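Local structure of tRNA (guanine-N(1)-)-methyltransferase (7KFF) at residues A[22-27]-A[51-56]; A[135-140]-A[157-162]; A[229-234]-A[265-270]. The protein methylates the N1 atom of guanosine 37 in tRNA, probably with S-adenosylmethionine as methyl donor, and is seen here with the product S-adenosyl-L-homocysteine. One frame throughout, in Å; residues are numbered along the deposited sequence.

Interaction 1: residues A[22-27]-A[51-56]; sequences ITIFPE and HDLRLW
Two backbone hydrogen bonds join Thr23 to the 51-56 segment where parallel strands 17-23 and 46-52 end. Thr23 N donates to His51 O at 3.0 Å, and Leu53 N donates to Thr23 O at 2.9 Å.

The apolar part centres on Leu53. Its chi1 of -180° sets CG away from the backbone N, which turns the two methyls to Ile22 and Ile24. Its CD1 meets Ile22 CG2 at 3.7 Å, the side chains crossing at about a right angle. Its CD2 meets Ile24 CG2 at 3.9 Å. That same CG2 lies over one face of the Arg54 guanidinium.

Two waters bridge the polar side. Water 1 donates to Ile24 O and Asp52 OD1 and accepts from Arg54 NE. Water 2 links Ile24 O to Arg54 NH2. Asp52 OD1 also accepts from Arg54 N at 3.0 Å, an Asx turn, while Thr23 OG1 accepts from Phe25 N in an ST turn.

Thr23 OG1 is also hydrogen-bonded to Glu200 OE2, and Arg54 NH1 to Lys62 O. Strand 17-23, helix 35-42 and strand 46-52, outermost within the chain, form a beta-alpha-beta unit. Trp82 of helix 79-90 covers Ile22 and Leu53, and strand 161-165 flanks Ile22.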
loop_
_atom_site.group_PDB
_atom_site.type_symbol
_atom_site.label_atom_id
_atom_site.label_comp_id
_atom_site.label_asym_id
_atom_site.label_seq_id
_atom_site.Cartn_x
_atom_site.Cartn_y
_atom_site.Cartn_z
ATOM N N ILE A 22 -5.912 8.745 -14.078
ATOM C CA ILE A 22 -6.263 8.157 -15.367
ATOM C C ILE A 22 -6.246 6.641 -15.211
ATOM O O ILE A 22 -5.242 6.069 -14.768
ATOM C CB ILE A 22 -5.310 8.606 -16.485
ATOM C CG1 ILE A 22 -5.223 10.132 -16.550
ATOM C CG2 ILE A 22 -5.767 8.035 -17.822
ATOM C CD1 ILE A 22 -4.046 10.651 -17.349
ATOM N N THR A 23 -7.361 5.999 -15.557
ATOM C CA THR A 23 -7.595 4.609 -15.196
ATOM C C THR A 23 -8.648 3.992 -16.107
ATOM O O THR A 23 -9.550 4.674 -16.590
ATOM C CB THR A 23 -8.073 4.549 -13.726
ATOM O OG1 THR A 23 -8.555 3.233 -13.423
ATOM C CG2 THR A 23 -9.228 5.544 -13.475
ATOM N N ILE A 24 -8.574 2.669 -16.282
ATOM C CA ILE A 24 -9.689 1.964 -16.920
ATOM C C ILE A 24 -10.784 1.543 -15.931
ATOM O O ILE A 24 -11.810 0.991 -16.357
ATOM C CB ILE A 24 -9.236 0.758 -17.774
ATOM C CG1 ILE A 24 -8.523 -0.284 -16.926
ATOM C CG2 ILE A 24 -8.410 1.235 -18.969
ATOM C CD1 ILE A 24 -8.355 -1.618 -17.620
ATOM N N PHE A 25 -10.612 1.809 -14.636
ATOM C CA PHE A 25 -11.619 1.520 -13.609
ATOM C C PHE A 25 -11.855 2.764 -12.762
ATOM O O PHE A 25 -11.501 2.805 -11.569
ATOM C CB PHE A 25 -11.191 0.360 -12.706
ATOM C CG PHE A 25 -11.084 -0.951 -13.426
ATOM C CD1 PHE A 25 -12.222 -1.603 -13.852
ATOM C CD2 PHE A 25 -9.849 -1.524 -13.681
ATOM C CE1 PHE A 25 -12.130 -2.807 -14.525
ATOM C CE2 PHE A 25 -9.745 -2.746 -14.337
ATOM C CZ PHE A 25 -10.908 -3.378 -14.774
ATOM N N PRO A 26 -12.516 3.781 -13.329
ATOM C CA PRO A 26 -12.779 4.994 -12.534
ATOM C C PRO A 26 -13.454 4.737 -11.195
ATOM O O PRO A 26 -13.192 5.449 -10.217
ATOM C CB PRO A 26 -13.683 5.835 -13.442
ATOM C CG PRO A 26 -13.517 5.285 -14.792
ATOM C CD PRO A 26 -12.978 3.900 -14.724
ATOM N N GLU A 27 -14.358 3.753 -11.142
ATOM C CA GLU A 27 -15.095 3.447 -9.924
ATOM C C GLU A 27 -14.170 3.039 -8.781
ATOM O O GLU A 27 -14.538 3.187 -7.602
ATOM C CB GLU A 27 -16.123 2.349 -10.233
ATOM C CG GLU A 27 -15.554 0.996 -10.742
ATOM C CD GLU A 27 -15.331 0.880 -12.262
ATOM O OE1 GLU A 27 -15.196 1.898 -12.970
ATOM O OE2 GLU A 27 -15.304 -0.270 -12.751
ATOM N N HIS A 51 -10.499 10.019 -14.639
ATOM C CA HIS A 51 -10.700 9.976 -16.083
ATOM C C HIS A 51 -10.571 8.557 -16.611
ATOM O O HIS A 51 -9.578 7.878 -16.347
ATOM C CB HIS A 51 -9.663 10.850 -16.794
ATOM C CG HIS A 51 -9.529 12.210 -16.205
ATOM N ND1 HIS A 51 -10.372 13.241 -16.533
ATOM C CD2 HIS A 51 -8.680 12.694 -15.269
ATOM C CE1 HIS A 51 -10.036 14.316 -15.844
ATOM N NE2 HIS A 51 -9.012 14.009 -15.067
ATOM N N ASP A 52 -11.562 8.142 -17.403
ATOM C CA ASP A 52 -11.535 6.835 -18.049
ATOM C C ASP A 52 -10.549 6.872 -19.203
ATOM O O ASP A 52 -10.776 7.576 -20.187
ATOM C CB ASP A 52 -12.945 6.520 -18.554
ATOM C CG ASP A 52 -13.113 5.092 -19.052
ATOM O OD1 ASP A 52 -12.106 4.417 -19.314
ATOM O OD2 ASP A 52 -14.287 4.665 -19.183
ATOM N N LEU A 53 -9.485 6.086 -19.097
ATOM C CA LEU A 53 -8.483 6.016 -20.160
ATOM C C LEU A 53 -9.098 5.696 -21.514
ATOM O O LEU A 53 -8.575 6.124 -22.552
ATOM C CB LEU A 53 -7.451 4.950 -19.784
ATOM C CG LEU A 53 -6.294 4.720 -20.768
ATOM C CD1 LEU A 53 -5.389 5.932 -20.854
ATOM C CD2 LEU A 53 -5.544 3.450 -20.396
ATOM N N ARG A 54 -10.197 4.939 -21.531
ATOM C CA ARG A 54 -10.810 4.564 -22.804
ATOM C C ARG A 54 -11.357 5.752 -23.577
ATOM O O ARG A 54 -11.593 5.628 -24.786
ATOM C CB ARG A 54 -11.914 3.540 -22.568
ATOM C CG ARG A 54 -11.363 2.225 -22.084
ATOM C CD ARG A 54 -12.395 1.098 -22.116
ATOM N NE ARG A 54 -11.937 0.056 -21.207
ATOM C CZ ARG A 54 -11.086 -0.915 -21.510
ATOM N NH1 ARG A 54 -10.589 -1.027 -22.732
ATOM N NH2 ARG A 54 -10.717 -1.767 -20.573
ATOM N N LEU A 55 -11.549 6.898 -22.927
ATOM C CA LEU A 55 -11.958 8.081 -23.669
ATOM C C LEU A 55 -10.970 8.393 -24.774
ATOM O O LEU A 55 -11.340 9.002 -25.775
ATOM C CB LEU A 55 -12.033 9.284 -22.732
ATOM C CG LEU A 55 -13.184 9.303 -21.734
ATOM C CD1 LEU A 55 -13.024 10.484 -20.777
ATOM C CD2 LEU A 55 -14.512 9.373 -22.460
ATOM N N TRP A 56 -9.712 7.984 -24.607
ATOM C CA TRP A 56 -8.657 8.270 -25.562
ATOM C C TRP A 56 -8.361 7.098 -26.500
ATOM O O TRP A 56 -7.406 7.163 -27.281
ATOM C CB TRP A 56 -7.394 8.712 -24.819
ATOM C CG TRP A 56 -7.524 10.076 -24.208
ATOM C CD1 TRP A 56 -7.255 11.266 -24.819
ATOM C CD2 TRP A 56 -7.974 10.403 -22.881
ATOM N NE1 TRP A 56 -7.510 12.308 -23.966
ATOM C CE2 TRP A 56 -7.941 11.805 -22.764
ATOM C CE3 TRP A 56 -8.380 9.647 -21.784
ATOM C CZ2 TRP A 56 -8.289 12.462 -21.588
ATOM C CZ3 TRP A 56 -8.729 10.294 -20.626
ATOM C CH2 TRP A 56 -8.678 11.690 -20.527
HETATM O O HOH W 1 -12.705 1.695 -18.909
HETATM O O HOH W 2 -12.137 -1.449 -17.953
#

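Interaction 2: residues A[135-140]-A[157-162]; sequences KPLLLV and SNEEHI
Leu137 places CG opposite its backbone N (chi1 180°), and Glu159 folds back at chi2 (-73°), which brings the leucine branch against the glutamate. Leu137 CD2 lies 3.9 Å from both Glu159 CG and Glu159 OE2, and the two side chains cross at about a right angle. Glu159 CG and the carboxylate make van der Waals contact there, with no hydrogen bond. The charge is answered by Arg185, which forms a salt bridge with Glu159 OE1.

On the sheet face that carries Leu137 and Ile162, Leu139 CD1 touches Ile162 CG2 at 3.7 Å. Trp156 of helix 150-156 packs on both leucines. Pro136 CB approaches His161 ND1 at 3.8 Å, and His161 NE2 is hydrogen-bonded to Asp20 OD2.

One backbone hydrogen bond starts the pairing: Leu137 N donates to His161 O at 3.2 Å. Val163 continues it through backbone bonds to Leu137 and Leu139.

Strands 137-141 and 161-165 are parallel neighbours inside the sheet, with strand 146-147 and helix 150-156 between them in sequence. The Leu139 side chain is about 10 Å from a bound S-adenosyl-L-homocysteine. Such a parallel sheet with intervening helices is the core of the SPOUT methyltransferase fold, whose trefoil knot probably forms the cofactor site here.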
loop_
_atom_site.group_PDB
_atom_site.type_symbol
_atom_site.label_atom_id
_atom_site.label_comp_id
_atom_site.label_asym_id
_atom_site.label_seq_id
_atom_site.Cartn_x
_atom_site.Cartn_y
_atom_site.Cartn_z
ATOM N N LYS A 135 6.383 22.199 -14.037
ATOM C CA LYS A 135 5.645 21.078 -14.579
ATOM C C LYS A 135 4.853 20.396 -13.468
ATOM O O LYS A 135 5.300 20.346 -12.326
ATOM C CB LYS A 135 6.612 20.062 -15.173
ATOM C CG LYS A 135 7.382 20.553 -16.387
ATOM C CD LYS A 135 8.345 19.496 -16.900
ATOM C CE LYS A 135 9.060 19.974 -18.153
ATOM N NZ LYS A 135 10.114 19.017 -18.588
ATOM N N PRO A 136 3.693 19.839 -13.783
ATOM C CA PRO A 136 2.977 19.024 -12.795
ATOM C C PRO A 136 3.737 17.742 -12.514
ATOM O O PRO A 136 4.601 17.320 -13.281
ATOM C CB PRO A 136 1.634 18.729 -13.470
ATOM C CG PRO A 136 1.881 18.958 -14.918
ATOM C CD PRO A 136 2.971 19.940 -15.063
ATOM N N LEU A 137 3.390 17.109 -11.405
ATOM C CA LEU A 137 3.990 15.844 -11.009
ATOM C C LEU A 137 3.144 14.699 -11.552
ATOM O O LEU A 137 1.925 14.686 -11.357
ATOM C CB LEU A 137 4.044 15.740 -9.483
ATOM C CG LEU A 137 4.641 14.466 -8.886
ATOM C CD1 LEU A 137 6.109 14.325 -9.245
ATOM C CD2 LEU A 137 4.469 14.458 -7.375
ATOM N N LEU A 138 3.788 13.747 -12.236
ATOM C CA LEU A 138 3.166 12.510 -12.686
ATOM C C LEU A 138 3.699 11.355 -11.858
ATOM O O LEU A 138 4.909 11.084 -11.867
ATOM C CB LEU A 138 3.445 12.261 -14.165
ATOM C CG LEU A 138 2.923 10.944 -14.724
ATOM C CD1 LEU A 138 1.401 10.901 -14.677
ATOM C CD2 LEU A 138 3.412 10.687 -16.134
ATOM N N LEU A 139 2.796 10.697 -11.134
ATOM C CA LEU A 139 3.127 9.499 -10.370
ATOM C C LEU A 139 2.644 8.266 -11.128
ATOM O O LEU A 139 1.484 8.197 -11.545
ATOM C CB LEU A 139 2.525 9.539 -8.974
ATOM C CG LEU A 139 3.077 10.671 -8.116
ATOM C CD1 LEU A 139 2.458 10.624 -6.741
ATOM C CD2 LEU A 139 4.589 10.650 -8.009
ATOM N N VAL A 140 3.552 7.321 -11.322
ATOM C CA VAL A 140 3.296 6.093 -12.059
ATOM C C VAL A 140 3.539 4.929 -11.115
ATOM O O VAL A 140 4.688 4.526 -10.892
ATOM C CB VAL A 140 4.197 5.977 -13.304
ATOM C CG1 VAL A 140 3.829 4.714 -14.070
ATOM C CG2 VAL A 140 4.110 7.225 -14.187
ATOM N N SER A 157 3.032 16.599 -0.495
ATOM C CA SER A 157 1.989 17.420 0.115
ATOM C C SER A 157 2.090 18.878 -0.315
ATOM O O SER A 157 1.116 19.627 -0.151
ATOM C CB SER A 157 2.022 17.307 1.652
ATOM O OG SER A 157 3.129 17.957 2.231
ATOM N N ASN A 158 3.229 19.286 -0.884
ATOM C CA ASN A 158 3.420 20.647 -1.372
ATOM C C ASN A 158 3.007 20.846 -2.826
ATOM O O ASN A 158 3.061 21.980 -3.329
ATOM C CB ASN A 158 4.887 21.035 -1.209
ATOM C CG ASN A 158 5.281 21.153 0.241
ATOM O OD1 ASN A 158 4.915 22.111 0.907
ATOM N ND2 ASN A 158 6.023 20.171 0.740
ATOM N N GLU A 159 2.621 19.787 -3.517
ATOM C CA GLU A 159 2.300 19.908 -4.931
ATOM C C GLU A 159 0.939 20.565 -5.139
ATOM O O GLU A 159 -0.018 20.328 -4.391
ATOM C CB GLU A 159 2.281 18.522 -5.567
ATOM C CG GLU A 159 3.638 17.823 -5.595
ATOM C CD GLU A 159 4.634 18.387 -6.607
ATOM O OE1 GLU A 159 4.259 19.210 -7.481
ATOM O OE2 GLU A 159 5.822 17.985 -6.545
ATOM N N GLU A 160 0.839 21.364 -6.198
ATOM C CA GLU A 160 -0.449 21.902 -6.603
ATOM C C GLU A 160 -1.242 20.935 -7.471
ATOM O O GLU A 160 -2.477 20.995 -7.476
ATOM C CB GLU A 160 -0.247 23.180 -7.404
ATOM C CG GLU A 160 0.469 24.272 -6.668
ATOM C CD GLU A 160 0.631 25.513 -7.525
ATOM O OE1 GLU A 160 1.366 26.426 -7.105
ATOM O OE2 GLU A 160 0.024 25.576 -8.617
ATOM N N HIS A 161 -0.563 20.083 -8.237
ATOM C CA HIS A 161 -1.209 19.216 -9.218
ATOM C C HIS A 161 -0.423 17.923 -9.320
ATOM O O HIS A 161 0.746 17.940 -9.743
ATOM C CB HIS A 161 -1.252 19.895 -10.590
ATOM C CG HIS A 161 -2.127 19.199 -11.574
ATOM N ND1 HIS A 161 -2.066 19.437 -12.929
ATOM C CD2 HIS A 161 -3.097 18.272 -11.398
ATOM C CE1 HIS A 161 -2.974 18.699 -13.540
ATOM N NE2 HIS A 161 -3.604 17.973 -12.637
ATOM N N ILE A 162 -1.075 16.824 -8.951
ATOM C CA ILE A 162 -0.539 15.481 -9.104
ATOM C C ILE A 162 -1.451 14.705 -10.044
ATOM O O ILE A 162 -2.666 14.645 -9.832
ATOM C CB ILE A 162 -0.373 14.749 -7.760
ATOM C CG1 ILE A 162 0.432 15.579 -6.763
ATOM C CG2 ILE A 162 0.298 13.403 -8.020
ATOM C CD1 ILE A 162 0.596 14.927 -5.392
#

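Interaction 3: residues A[229-234]-A[265-270]; sequences FSDGLL and WRREQS
A type I turn from Phe229 to Gly232 brings Asp231, and Leu233 just after it, to helix 259-277, where Leu234 and Ser270 have their CA atoms 5.6 Å apart. Ser270 OG donates to Leu234 O at 2.6 Å, a short bond from a donor tilted 31° from the carbonyl plane. The hydroxyl reaches this carbonyl because, with chi1 at 172°, OG swings to the far side from its own N. Leu233 CB lies close beside the same OG, at 3.1 Å.

Asp231 and Arg267 form a salt bridge, with Asp231 OD2 3.3 Å from Arg267 NH1. Asp231 OD2 sits at the guanidinium edge, near its plane, but the two planes are 74° apart, so they do not meet as a flat pair. Leu233 CD1 lies 3.5 Å above one guanidinium face, toward the rim. Asp231 OD1 accepts from Leu233 N at 3.1 Å, an Asx turn that ties the carboxylate to its own loop.

Water 4 donates to both Asp231 OD2 and Ser270 OG. Water 3 donates to Asp231 O and accepts from Arg267 NH2. Asp291 of helix 289-299 forms a second salt bridge with Arg267 NH2.

The contact thus fastens the loop leading to the C-terminal helices onto helix 259-277. Leu234 lies about 7 Å from a bound S-adenosyl-L-homocysteine and touches Pro143 of the second subunit. Leu234 N is hydrogen-bonded to Thr274 OG1 of helix 259-277, and Leu271 packs on Leu233.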
loop_
_atom_site.group_PDB
_atom_site.type_symbol
_atom_site.label_atom_id
_atom_site.label_comp_id
_atom_site.label_asym_id
_atom_site.label_seq_id
_atom_site.Cartn_x
_atom_site.Cartn_y
_atom_site.Cartn_z
ATOM N N PHE A 229 7.712 6.225 12.580
ATOM C CA PHE A 229 8.847 6.596 11.745
ATOM C C PHE A 229 9.334 8.011 12.021
ATOM O O PHE A 229 10.401 8.372 11.535
ATOM C CB PHE A 229 8.597 6.430 10.232
ATOM C CG PHE A 229 7.911 5.149 9.899
ATOM C CD1 PHE A 229 8.561 3.948 10.095
ATOM C CD2 PHE A 229 6.604 5.138 9.420
ATOM C CE1 PHE A 229 7.927 2.753 9.817
ATOM C CE2 PHE A 229 5.964 3.957 9.161
ATOM C CZ PHE A 229 6.627 2.758 9.371
ATOM N N SER A 230 8.597 8.824 12.784
ATOM C CA SER A 230 8.964 10.228 12.939
ATOM C C SER A 230 10.370 10.372 13.507
ATOM O O SER A 230 11.135 11.240 13.071
ATOM C CB SER A 230 7.937 10.940 13.824
ATOM O OG SER A 230 7.951 10.454 15.157
ATOM N N ASP A 231 10.728 9.524 14.473
ATOM C CA ASP A 231 12.045 9.519 15.097
ATOM C C ASP A 231 12.835 8.262 14.748
ATOM O O ASP A 231 13.760 7.886 15.480
ATOM C CB ASP A 231 11.887 9.618 16.613
ATOM C CG ASP A 231 11.012 8.506 17.176
ATOM O OD1 ASP A 231 10.487 7.699 16.371
ATOM O OD2 ASP A 231 10.851 8.439 18.416
ATOM N N GLY A 232 12.478 7.598 13.657
ATOM C CA GLY A 232 13.122 6.371 13.255
ATOM C C GLY A 232 12.564 5.119 13.887
ATOM O O GLY A 232 13.007 4.017 13.533
ATOM N N LEU A 233 11.586 5.246 14.781
ATOM C CA LEU A 233 11.048 4.121 15.523
ATOM C C LEU A 233 9.574 3.927 15.193
ATOM O O LEU A 233 8.877 4.855 14.764
ATOM C CB LEU A 233 11.162 4.365 17.034
ATOM C CG LEU A 233 12.565 4.540 17.604
ATOM C CD1 LEU A 233 12.484 4.841 19.100
ATOM C CD2 LEU A 233 13.422 3.325 17.340
ATOM N N LEU A 234 9.106 2.703 15.424
ATOM C CA LEU A 234 7.685 2.395 15.336
ATOM C C LEU A 234 6.959 2.881 16.586
ATOM O O LEU A 234 7.521 2.885 17.675
ATOM C CB LEU A 234 7.483 0.884 15.225
ATOM C CG LEU A 234 8.209 0.196 14.083
ATOM C CD1 LEU A 234 7.915 -1.316 14.135
ATOM C CD2 LEU A 234 7.825 0.789 12.750
ATOM N N TRP A 265 7.870 5.526 29.484
ATOM C CA TRP A 265 7.187 4.302 29.084
ATOM C C TRP A 265 6.895 4.311 27.592
ATOM O O TRP A 265 7.097 3.305 26.907
ATOM C CB TRP A 265 5.899 4.129 29.898
ATOM C CG TRP A 265 5.060 2.934 29.480
ATOM C CD1 TRP A 265 5.128 1.662 29.976
ATOM C CD2 TRP A 265 4.033 2.919 28.485
ATOM N NE1 TRP A 265 4.212 0.854 29.345
ATOM C CE2 TRP A 265 3.521 1.606 28.431
ATOM C CE3 TRP A 265 3.492 3.890 27.641
ATOM C CZ2 TRP A 265 2.503 1.236 27.558
ATOM C CZ3 TRP A 265 2.471 3.518 26.771
ATOM C CH2 TRP A 265 1.997 2.204 26.735
ATOM N N ARG A 266 6.430 5.444 27.065
ATOM C CA ARG A 266 6.118 5.509 25.644
ATOM C C ARG A 266 7.370 5.265 24.809
ATOM O O ARG A 266 7.326 4.561 23.802
ATOM C CB ARG A 266 5.507 6.861 25.278
ATOM C CG ARG A 266 4.144 7.181 25.890
ATOM C CD ARG A 266 3.471 8.261 25.060
ATOM N NE ARG A 266 2.818 9.325 25.819
ATOM C CZ ARG A 266 1.544 9.312 26.207
ATOM N NH1 ARG A 266 1.048 10.344 26.872
ATOM N NH2 ARG A 266 0.768 8.266 25.949
ATOM N N ARG A 267 8.505 5.825 25.233
ATOM C CA ARG A 267 9.755 5.604 24.510
ATOM C C ARG A 267 10.172 4.138 24.573
ATOM O O ARG A 267 10.534 3.539 23.553
ATOM C CB ARG A 267 10.845 6.500 25.080
ATOM C CG ARG A 267 12.210 6.277 24.492
ATOM C CD ARG A 267 12.394 7.083 23.255
ATOM N NE ARG A 267 13.725 6.908 22.686
ATOM C CZ ARG A 267 14.052 7.310 21.467
ATOM N NH1 ARG A 267 13.146 7.912 20.709
ATOM N NH2 ARG A 267 15.272 7.097 21.009
ATOM N N GLU A 268 10.121 3.541 25.766
ATOM C CA GLU A 268 10.445 2.122 25.889
ATOM C C GLU A 268 9.577 1.273 24.971
ATOM O O GLU A 268 10.069 0.374 24.281
ATOM C CB GLU A 268 10.291 1.673 27.338
ATOM C CG GLU A 268 11.334 2.275 28.273
ATOM C CD GLU A 268 11.067 1.950 29.746
ATOM O OE1 GLU A 268 9.981 1.410 30.069
ATOM O OE2 GLU A 268 11.934 2.244 30.577
ATOM N N GLN A 269 8.279 1.537 24.957
ATOM C CA GLN A 269 7.385 0.708 24.161
ATOM C C GLN A 269 7.647 0.873 22.673
ATOM O O GLN A 269 7.459 -0.074 21.907
ATOM C CB GLN A 269 5.939 1.056 24.495
ATOM C CG GLN A 269 5.526 0.630 25.886
ATOM C CD GLN A 269 5.567 -0.873 26.049
ATOM O OE1 GLN A 269 4.966 -1.605 25.256
ATOM N NE2 GLN A 269 6.266 -1.344 27.063
ATOM N N SER A 270 8.069 2.065 22.257
ATOM C CA SER A 270 8.474 2.277 20.873
ATOM C C SER A 270 9.762 1.524 20.554
ATOM O O SER A 270 9.858 0.855 19.511
ATOM C CB SER A 270 8.594 3.778 20.634
ATOM O OG SER A 270 9.142 4.073 19.384
HETATM O O HOH W 3 14.911 8.291 18.283
HETATM O O HOH W 4 9.222 7.130 19.826
#

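The three contacts follow one another along the chain without overlap. Interactions 1 and 2 belong to the same parallel sheet. Strands 17-23 and 161-165 are neighbours in it; the nearest atoms of these contacts are about 6 Å apart and their centres 19 Å apart. Interaction 3 lies in the helical C-terminal part, with its centre 42 Å from that of interaction 1 and 31 Å from that of interaction 2. It is on the opposite side of the chain's centre from both. Interactions 1 and 3 each touch the second subunit. The three contacts thus cover the sheet domain and the C-terminal part. The latter meets the second subunit near bound S-adenosyl-L-homocysteine, consistent with a TrmD active site built by two subunits.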